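Local coordinates for protein glutathione S-transferase (Pseudomonas fluorescens, PDB 3M3M) that binds glutathione and probably acts as a glutathione transferase, conjugating the tripeptide's thiol to electrophilic compounds, at residues 103-115 / 127-139. Residues are numbered along the deposited sequence; the frame is centred on the assembly and turned at random.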
ATOM      1  N   SER A 103      -5.291   8.175  -7.557  1.00  8.52           N
ATOM      2  CA  SER A 103      -4.310   9.064  -8.182  1.00  8.67           C
ATOM      3  C   SER A 103      -2.882   8.558  -8.171  1.00  9.70           C
ATOM      4  O   SER A 103      -2.044   9.179  -8.780  1.00 10.70           O
ATOM      5  CB  SER A 103      -4.363  10.451  -7.465  1.00  9.35           C
ATOM      6  OG  SER A 103      -5.630  11.093  -7.819  1.00  9.12           O
ATOM      7  N   HIS A 104      -2.561   7.513  -7.426  1.00  6.40           N
ATOM      8  CA  HIS A 104      -1.182   7.093  -7.162  1.00  7.52           C
ATOM      9  C   HIS A 104      -0.976   5.602  -7.549  1.00  7.45           C
ATOM     10  O   HIS A 104      -0.289   5.311  -8.485  1.00  9.40           O
ATOM     11  CB  HIS A 104      -0.916   7.320  -5.673  1.00  7.13           C
ATOM     12  CG  HIS A 104       0.446   6.954  -5.186  1.00  9.98           C
ATOM     13  ND1 HIS A 104       0.757   5.694  -4.736  1.00 10.58           N
ATOM     14  CD2 HIS A 104       1.549   7.701  -5.007  1.00  7.41           C
ATOM     15  CE1 HIS A 104       2.007   5.674  -4.333  1.00  9.52           C
ATOM     16  NE2 HIS A 104       2.516   6.873  -4.505  1.00 10.93           N
ATOM     17  N   GLU A 105      -1.669   4.711  -6.837  1.00  8.25           N
ATOM     18  CA  GLU A 105      -1.508   3.276  -7.107  1.00  6.78           C
ATOM     19  C   GLU A 105      -1.583   2.894  -8.643  1.00  8.20           C
ATOM     20  O   GLU A 105      -0.705   2.197  -9.162  1.00  9.20           O
ATOM     21  CB  GLU A 105      -2.467   2.422  -6.186  1.00  7.41           C
ATOM     22  CG  GLU A 105      -2.017   0.982  -5.991  1.00  6.84           C
ATOM     23  CD  GLU A 105      -2.481   0.033  -7.037  1.00 12.04           C
ATOM     24  OE1 GLU A 105      -2.964   0.480  -8.142  1.00  9.79           O
ATOM     25  OE2 GLU A 105      -2.341  -1.226  -6.822  1.00 13.54           O
ATOM     26  N   PRO A 106      -2.606   3.373  -9.409  1.00  7.32           N
ATOM     27  CA  PRO A 106      -2.678   2.900 -10.798  1.00  8.01           C
ATOM     28  C   PRO A 106      -1.514   3.352 -11.647  1.00 11.21           C
ATOM     29  O   PRO A 106      -1.380   2.817 -12.773  1.00 11.88           O
ATOM     30  CB  PRO A 106      -3.925   3.632 -11.329  1.00  8.14           C
ATOM     31  CG  PRO A 106      -4.827   3.822 -10.079  1.00  9.65           C
ATOM     32  CD  PRO A 106      -3.766   4.216  -9.062  1.00  8.12           C
ATOM     33  N   TYR A 107      -0.710   4.304 -11.180  1.00  9.50           N
ATOM     34  CA  TYR A 107       0.460   4.772 -11.983  1.00  9.67           C
ATOM     35  C   TYR A 107       1.744   4.158 -11.407  1.00  9.30           C
ATOM     36  O   TYR A 107       2.539   3.616 -12.128  1.00 11.78           O
ATOM     37  CB  TYR A 107       0.529   6.324 -11.980  1.00  9.64           C
ATOM     38  CG  TYR A 107      -0.872   6.836 -12.385  1.00  8.94           C
ATOM     39  CD1 TYR A 107      -1.428   6.412 -13.562  1.00 10.43           C
ATOM     40  CD2 TYR A 107      -1.660   7.581 -11.513  1.00 10.92           C
ATOM     41  CE1 TYR A 107      -2.732   6.796 -13.989  1.00 14.63           C
ATOM     42  CE2 TYR A 107      -2.973   7.950 -11.884  1.00 10.71           C
ATOM     43  CZ  TYR A 107      -3.496   7.538 -13.125  1.00 13.22           C
ATOM     44  OH  TYR A 107      -4.799   7.863 -13.557  1.00 13.68           O
ATOM     45  N   ILE A 108       1.937   4.256 -10.078  1.00  8.90           N
ATOM     46  CA  ILE A 108       3.169   3.763  -9.441  1.00 10.06           C
ATOM     47  C   ILE A 108       3.158   2.258  -9.503  1.00 10.26           C
ATOM     48  O   ILE A 108       4.127   1.687  -9.976  1.00 11.75           O
ATOM     49  CB  ILE A 108       3.386   4.266  -8.001  1.00 10.53           C
ATOM     50  CG1 ILE A 108       3.218   5.829  -7.920  1.00 13.47           C
ATOM     51  CG2 ILE A 108       4.696   3.662  -7.408  1.00 10.73           C
ATOM     52  CD1 ILE A 108       4.273   6.630  -8.664  1.00 13.43           C
ATOM     53  N   ALA A 109       2.075   1.618  -9.106  1.00  9.91           N
ATOM     54  CA  ALA A 109       2.072   0.149  -9.042  1.00 10.73           C
ATOM     55  C   ALA A 109       2.122  -0.454 -10.455  1.00 10.77           C
ATOM     56  O   ALA A 109       2.819  -1.449 -10.660  1.00 12.32           O
ATOM     57  CB  ALA A 109       0.795  -0.413  -8.312  1.00 10.77           C
ATOM     58  N   VAL A 110       1.369   0.120 -11.401  1.00 10.71           N
ATOM     59  CA  VAL A 110       1.320  -0.469 -12.740  1.00 10.96           C
ATOM     60  C   VAL A 110       2.654  -0.234 -13.491  1.00 10.58           C
ATOM     61  O   VAL A 110       3.123  -1.123 -14.226  1.00 11.88           O
ATOM     62  CB  VAL A 110       0.056   0.020 -13.523  1.00 12.97           C
ATOM     63  CG1 VAL A 110      -0.064  -0.631 -14.931  1.00 12.66           C
ATOM     64  CG2 VAL A 110      -1.204  -0.392 -12.736  1.00 12.52           C
ATOM     65  N   ALA A 111       3.272   0.936 -13.298  1.00 10.40           N
ATOM     66  CA  ALA A 111       4.620   1.138 -13.947  1.00  9.88           C
ATOM     67  C   ALA A 111       5.591   0.086 -13.417  1.00 11.62           C
ATOM     68  O   ALA A 111       6.435  -0.477 -14.160  1.00 11.55           O
ATOM     69  CB  ALA A 111       5.148   2.543 -13.620  1.00 10.66           C
ATOM     70  N   ARG A 112       5.549  -0.122 -12.101  1.00  8.67           N
ATOM     71  CA  ARG A 112       6.458  -1.145 -11.485  1.00 10.01           C
ATOM     72  C   ARG A 112       6.107  -2.523 -12.065  1.00 10.80           C
ATOM     73  O   ARG A 112       6.994  -3.329 -12.338  1.00 12.88           O
ATOM     74  CB  ARG A 112       6.245  -1.115  -9.960  1.00  9.24           C
ATOM     75  CG  ARG A 112       6.818  -2.414  -9.261  1.00 11.27           C
ATOM     76  CD  ARG A 112       6.916  -2.108  -7.732  1.00 12.55           C
ATOM     77  NE  ARG A 112       7.420  -3.289  -6.962  1.00 11.36           N
ATOM     78  CZ  ARG A 112       6.669  -4.278  -6.482  1.00 11.75           C
ATOM     79  NH1 ARG A 112       5.351  -4.309  -6.738  1.00 11.58           N
ATOM     80  NH2 ARG A 112       7.184  -5.196  -5.644  1.00 12.61           N
ATOM     81  N   PHE A 113       4.824  -2.835 -12.239  1.00  9.93           N
ATOM     82  CA  PHE A 113       4.475  -4.154 -12.847  1.00 12.54           C
ATOM     83  C   PHE A 113       5.060  -4.277 -14.249  1.00 13.59           C
ATOM     84  O   PHE A 113       5.743  -5.259 -14.554  1.00 13.29           O
ATOM     85  CB  PHE A 113       2.974  -4.379 -12.904  1.00 13.13           C
ATOM     86  CG  PHE A 113       2.619  -5.694 -13.500  1.00 15.76           C
ATOM     87  CD1 PHE A 113       2.767  -6.854 -12.772  1.00 20.77           C
ATOM     88  CD2 PHE A 113       2.134  -5.754 -14.833  1.00 14.25           C
ATOM     89  CE1 PHE A 113       2.415  -8.079 -13.342  1.00 22.24           C
ATOM     90  CE2 PHE A 113       1.837  -6.997 -15.400  1.00 16.19           C
ATOM     91  CZ  PHE A 113       1.994  -8.133 -14.661  1.00 18.72           C
ATOM     92  N   ILE A 114       4.856  -3.248 -15.059  1.00 13.51           N
ATOM     93  CA  ILE A 114       5.390  -3.241 -16.429  1.00 13.00           C
ATOM     94  C   ILE A 114       6.892  -3.423 -16.450  1.00 14.07           C
ATOM     95  O   ILE A 114       7.420  -4.251 -17.228  1.00 13.77           O
ATOM     96  CB  ILE A 114       4.953  -1.942 -17.181  1.00 14.47           C
ATOM     97  CG1 ILE A 114       3.438  -2.036 -17.507  1.00 15.35           C
ATOM     98  CG2 ILE A 114       5.767  -1.740 -18.499  1.00 14.53           C
ATOM     99  CD1 ILE A 114       2.865  -0.577 -17.977  1.00 17.00           C
ATOM    100  N   GLN A 115       7.613  -2.649 -15.642  1.00 14.24           N
ATOM    101  CA  GLN A 115       9.073  -2.687 -15.673  1.00 13.98           C
ATOM    102  C   GLN A 115       9.609  -3.926 -14.916  1.00 14.79           C
ATOM    103  O   GLN A 115      10.424  -4.656 -15.423  1.00 14.61           O
ATOM    104  CB  GLN A 115       9.639  -1.438 -15.043  1.00 14.55           C
ATOM    105  CG  GLN A 115      11.181  -1.371 -15.046  1.00 15.83           C
ATOM    106  CD  GLN A 115      11.695  -0.022 -14.585  1.00 23.06           C
ATOM    107  OE1 GLN A 115      10.987   1.008 -14.697  1.00 18.51           O
ATOM    108  NE2 GLN A 115      12.938  -0.006 -14.058  1.00 26.16           N
ATOM    109  N   GLU A 127       2.292   3.500 -22.943  1.00 18.21           N
ATOM    110  CA  GLU A 127       1.463   3.365 -21.699  1.00 18.62           C
ATOM    111  C   GLU A 127       2.288   3.745 -20.496  1.00 17.42           C
ATOM    112  O   GLU A 127       1.852   4.558 -19.663  1.00 15.17           O
ATOM    113  CB  GLU A 127       0.964   1.933 -21.535  1.00 17.88           C
ATOM    114  CG  GLU A 127       0.270   1.653 -20.231  1.00 17.94           C
ATOM    115  CD  GLU A 127      -0.142   0.196 -20.054  1.00 21.90           C
ATOM    116  OE1 GLU A 127       0.123  -0.613 -20.959  1.00 23.74           O
ATOM    117  OE2 GLU A 127      -0.714  -0.122 -18.982  1.00 21.13           O
ATOM    118  N   TYR A 128       3.462   3.132 -20.398  1.00 16.22           N
ATOM    119  CA  TYR A 128       4.418   3.344 -19.308  1.00 15.01           C
ATOM    120  C   TYR A 128       4.835   4.795 -19.167  1.00 14.96           C
ATOM    121  O   TYR A 128       4.906   5.337 -18.065  1.00 15.58           O
ATOM    122  CB  TYR A 128       5.643   2.449 -19.567  1.00 15.26           C
ATOM    123  CG  TYR A 128       6.809   2.615 -18.667  1.00 15.86           C
ATOM    124  CD1 TYR A 128       6.934   1.837 -17.480  1.00 14.75           C
ATOM    125  CD2 TYR A 128       7.826   3.520 -18.981  1.00 16.90           C
ATOM    126  CE1 TYR A 128       8.066   1.983 -16.656  1.00 10.43           C
ATOM    127  CE2 TYR A 128       8.929   3.692 -18.172  1.00 15.45           C
ATOM    128  CZ  TYR A 128       9.063   2.907 -17.012  1.00 13.73           C
ATOM    129  OH  TYR A 128      10.222   3.029 -16.277  1.00 15.98           O
ATOM    130  N   LEU A 129       5.110   5.445 -20.291  1.00 13.34           N
ATOM    131  CA  LEU A 129       5.467   6.864 -20.198  1.00 14.58           C
ATOM    132  C   LEU A 129       4.300   7.729 -19.690  1.00 14.64           C
ATOM    133  O   LEU A 129       4.581   8.652 -18.972  1.00 15.58           O
ATOM    134  CB  LEU A 129       5.958   7.417 -21.569  1.00 16.37           C
ATOM    135  CG  LEU A 129       7.351   6.801 -21.897  1.00 19.78           C
ATOM    136  CD1 LEU A 129       7.663   7.242 -23.352  1.00 26.63           C
ATOM    137  CD2 LEU A 129       8.508   7.100 -20.902  1.00 21.64           C
ATOM    138  N   LYS A 130       3.073   7.404 -20.068  1.00 14.48           N
ATOM    139  CA  LYS A 130       1.868   8.126 -19.560  1.00 16.60           C
ATOM    140  C   LYS A 130       1.724   7.876 -18.041  1.00 15.51           C
ATOM    141  O   LYS A 130       1.428   8.817 -17.267  1.00 17.04           O
ATOM    142  CB  LYS A 130       0.595   7.731 -20.274  1.00 17.14           C
ATOM    143  CG  LYS A 130       0.585   8.131 -21.833  1.00 28.04           C
ATOM    144  CD  LYS A 130      -0.672   7.616 -22.565  1.00 37.87           C
ATOM    145  CE  LYS A 130      -0.951   8.459 -23.826  1.00 42.89           C
ATOM    146  NZ  LYS A 130       0.178   8.373 -24.804  1.00 45.37           N
ATOM    147  N   LEU A 131       1.948   6.622 -17.619  1.00 14.48           N
ATOM    148  CA  LEU A 131       1.922   6.304 -16.154  1.00 12.25           C
ATOM    149  C   LEU A 131       2.992   7.113 -15.454  1.00 13.59           C
ATOM    150  O   LEU A 131       2.817   7.573 -14.353  1.00 10.95           O
ATOM    151  CB  LEU A 131       2.162   4.802 -15.940  1.00 13.49           C
ATOM    152  CG  LEU A 131       1.185   3.861 -16.630  1.00 14.23           C
ATOM    153  CD1 LEU A 131       1.643   2.390 -16.340  1.00 15.18           C
ATOM    154  CD2 LEU A 131      -0.294   4.056 -16.229  1.00 10.29           C
ATOM    155  N   HIS A 132       4.156   7.275 -16.043  1.00 13.66           N
ATOM    156  CA  HIS A 132       5.134   8.135 -15.451  1.00 14.84           C
ATOM    157  C   HIS A 132       4.630   9.553 -15.241  1.00 14.25           C
ATOM    158  O   HIS A 132       4.823  10.123 -14.194  1.00 12.98           O
ATOM    159  CB  HIS A 132       6.449   8.149 -16.275  1.00 15.99           C
ATOM    160  CG  HIS A 132       7.404   7.095 -15.821  1.00 16.49           C
ATOM    161  ND1 HIS A 132       8.720   7.060 -16.228  1.00 20.30           N
ATOM    162  CD2 HIS A 132       7.197   5.985 -15.069  1.00 16.14           C
ATOM    163  CE1 HIS A 132       9.313   6.011 -15.675  1.00 22.43           C
ATOM    164  NE2 HIS A 132       8.408   5.353 -14.944  1.00 18.91           N
ATOM    165  N   LYS A 133       3.998  10.125 -16.242  1.00 13.97           N
ATOM    166  CA  LYS A 133       3.539  11.524 -16.102  1.00 12.89           C
ATOM    167  C   LYS A 133       2.512  11.644 -14.969  1.00 13.17           C
ATOM    168  O   LYS A 133       2.657  12.556 -14.134  1.00 13.58           O
ATOM    169  CB  LYS A 133       2.878  12.023 -17.403  1.00 14.89           C
ATOM    170  CG  LYS A 133       4.032  12.280 -18.417  1.00 22.36           C
ATOM    171  CD  LYS A 133       3.515  12.910 -19.738  1.00 33.09           C
ATOM    172  CE  LYS A 133       4.709  12.859 -20.742  1.00 39.36           C
ATOM    173  NZ  LYS A 133       4.332  13.572 -22.004  1.00 47.22           N
ATOM    174  N   ARG A 134       1.592  10.685 -14.882  1.00 11.83           N
ATOM    175  CA  ARG A 134       0.525  10.813 -13.897  1.00 12.15           C
ATOM    176  C   ARG A 134       1.095  10.443 -12.528  1.00 11.52           C
ATOM    177  O   ARG A 134       0.629  11.023 -11.512  1.00 11.18           O
ATOM    178  CB  ARG A 134      -0.698   9.921 -14.251  1.00 14.01           C
ATOM    179  CG  ARG A 134      -1.338  10.485 -15.525  1.00 18.88           C
ATOM    180  CD  ARG A 134      -2.601   9.770 -16.002  1.00 29.37           C
ATOM    181  NE  ARG A 134      -3.771  10.635 -15.825  1.00 41.85           N
ATOM    182  CZ  ARG A 134      -5.038  10.226 -15.924  1.00 45.42           C
ATOM    183  NH1 ARG A 134      -6.012  11.102 -15.700  1.00 50.39           N
ATOM    184  NH2 ARG A 134      -5.338   8.949 -16.238  1.00 43.50           N
ATOM    185  N   GLY A 135       2.027   9.484 -12.476  1.00 10.11           N
ATOM    186  CA  GLY A 135       2.586   9.102 -11.132  1.00  9.86           C
ATOM    187  C   GLY A 135       3.393  10.228 -10.566  1.00 10.20           C
ATOM    188  O   GLY A 135       3.342  10.512  -9.380  1.00 10.26           O
ATOM    189  N   TYR A 136       4.152  10.907 -11.392  1.00  9.66           N
ATOM    190  CA  TYR A 136       4.927  12.041 -10.913  1.00  9.04           C
ATOM    191  C   TYR A 136       3.998  13.155 -10.380  1.00 10.23           C
ATOM    192  O   TYR A 136       4.316  13.829  -9.468  1.00 12.45           O
ATOM    193  CB  TYR A 136       5.842  12.558 -12.028  1.00 10.64           C
ATOM    194  CG  TYR A 136       7.170  11.834 -12.138  1.00  9.59           C
ATOM    195  CD1 TYR A 136       7.991  11.637 -11.033  1.00  9.88           C
ATOM    196  CD2 TYR A 136       7.619  11.368 -13.346  1.00 12.65           C
ATOM    197  CE1 TYR A 136       9.237  10.979 -11.156  1.00 10.42           C
ATOM    198  CE2 TYR A 136       8.831  10.719 -13.451  1.00 13.35           C
ATOM    199  CZ  TYR A 136       9.633  10.536 -12.363  1.00 14.01           C
ATOM    200  OH  TYR A 136      10.805   9.882 -12.529  1.00 14.80           O
ATOM    201  N   LYS A 137       2.883  13.366 -11.029  1.00 10.40           N
ATOM    202  CA  LYS A 137       1.918  14.345 -10.543  1.00 11.42           C
ATOM    203  C   LYS A 137       1.498  14.008  -9.106  1.00 10.43           C
ATOM    204  O   LYS A 137       1.352  14.853  -8.266  1.00 12.13           O
ATOM    205  CB  LYS A 137       0.704  14.410 -11.487  1.00 10.73           C
ATOM    206  CG  LYS A 137      -0.413  15.367 -11.069  1.00 18.17           C
ATOM    207  CD  LYS A 137      -1.556  15.338 -12.182  1.00 24.46           C
ATOM    208  CE  LYS A 137      -2.787  16.208 -11.880  1.00 23.77           C
ATOM    209  NZ  LYS A 137      -3.328  16.019 -10.424  1.00 22.40           N
ATOM    210  N   ALA A 138       1.231  12.712  -8.842  1.00  9.74           N
ATOM    211  CA  ALA A 138       0.868  12.300  -7.460  1.00  7.77           C
ATOM    212  C   ALA A 138       2.058  12.486  -6.492  1.00  8.29           C
ATOM    213  O   ALA A 138       1.875  12.934  -5.348  1.00 10.06           O
ATOM    214  CB  ALA A 138       0.418  10.796  -7.480  1.00  7.27           C
ATOM    215  N   LEU A 139       3.277  12.117  -6.920  1.00  8.42           N
ATOM    216  CA  LEU A 139       4.439  12.317  -6.025  1.00  9.06           C
ATOM    217  C   LEU A 139       4.659  13.820  -5.748  1.00  9.48           C
ATOM    218  O   LEU A 139       4.991  14.171  -4.605  1.00  9.41           O
ATOM    219  CB  LEU A 139       5.702  11.697  -6.679  1.00 10.07           C
ATOM    220  CG  LEU A 139       5.600  10.154  -6.909  1.00 11.77           C
ATOM    221  CD1 LEU A 139       6.826   9.661  -7.792  1.00 11.14           C
ATOM    222  CD2 LEU A 139       5.613   9.460  -5.520  1.00 10.74           C
TER
HETATM  223  O   HOH W   1      -1.889  11.340 -10.431  1.00  9.45           O
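Arg134 lays its aliphatic stem over one face of the Tyr107 ring: its CB stands 3.5 Å from the ring centroid, almost on the ring normal, a CH-pi contact. The stem then follows the ring outward, CD reaching CE1 of Tyr107 at 3.6 Å, before a bend at chi3 carries the guanidinium over the phenol oxygen, its plane 52° from that of the ring. Arginine suits this exposed position, since its methylenes can pack on a ring while the charged end stays near solvent. CG of Tyr107 stands anti to its carbonyl carbon (chi1 -51°), which lays the ring across the 127-139 helix with one face on Arg134 and an edge on Leu131, whose CD2 lies 3.7 Å from Tyr107 CD1. Replacing Tyr107 with alanine would probably leave the Arg134 stem and Leu131 CD2 without the ring they pack on, and the arginine freer to turn. Helices 87-117 and 125-146 are consecutive in the all-helical C-terminal domain of the glutathione transferase fold; segments 103-115 and 127-139 cross there with N-to-C directions 134° apart. Leu131 is a knob in a hole formed by Tyr107, Val110, Ala111 and Ile114. Gly135 makes room for Ile108 CD1; a CB there would collide with that methyl and crowd Tyr107 CB. The helix is kinked at Pro106 and Tyr107, and Tyr107 N bonds to His104 O instead of Ser103 O; a water donates to Ser103 O and Arg134 O, joining two acceptors.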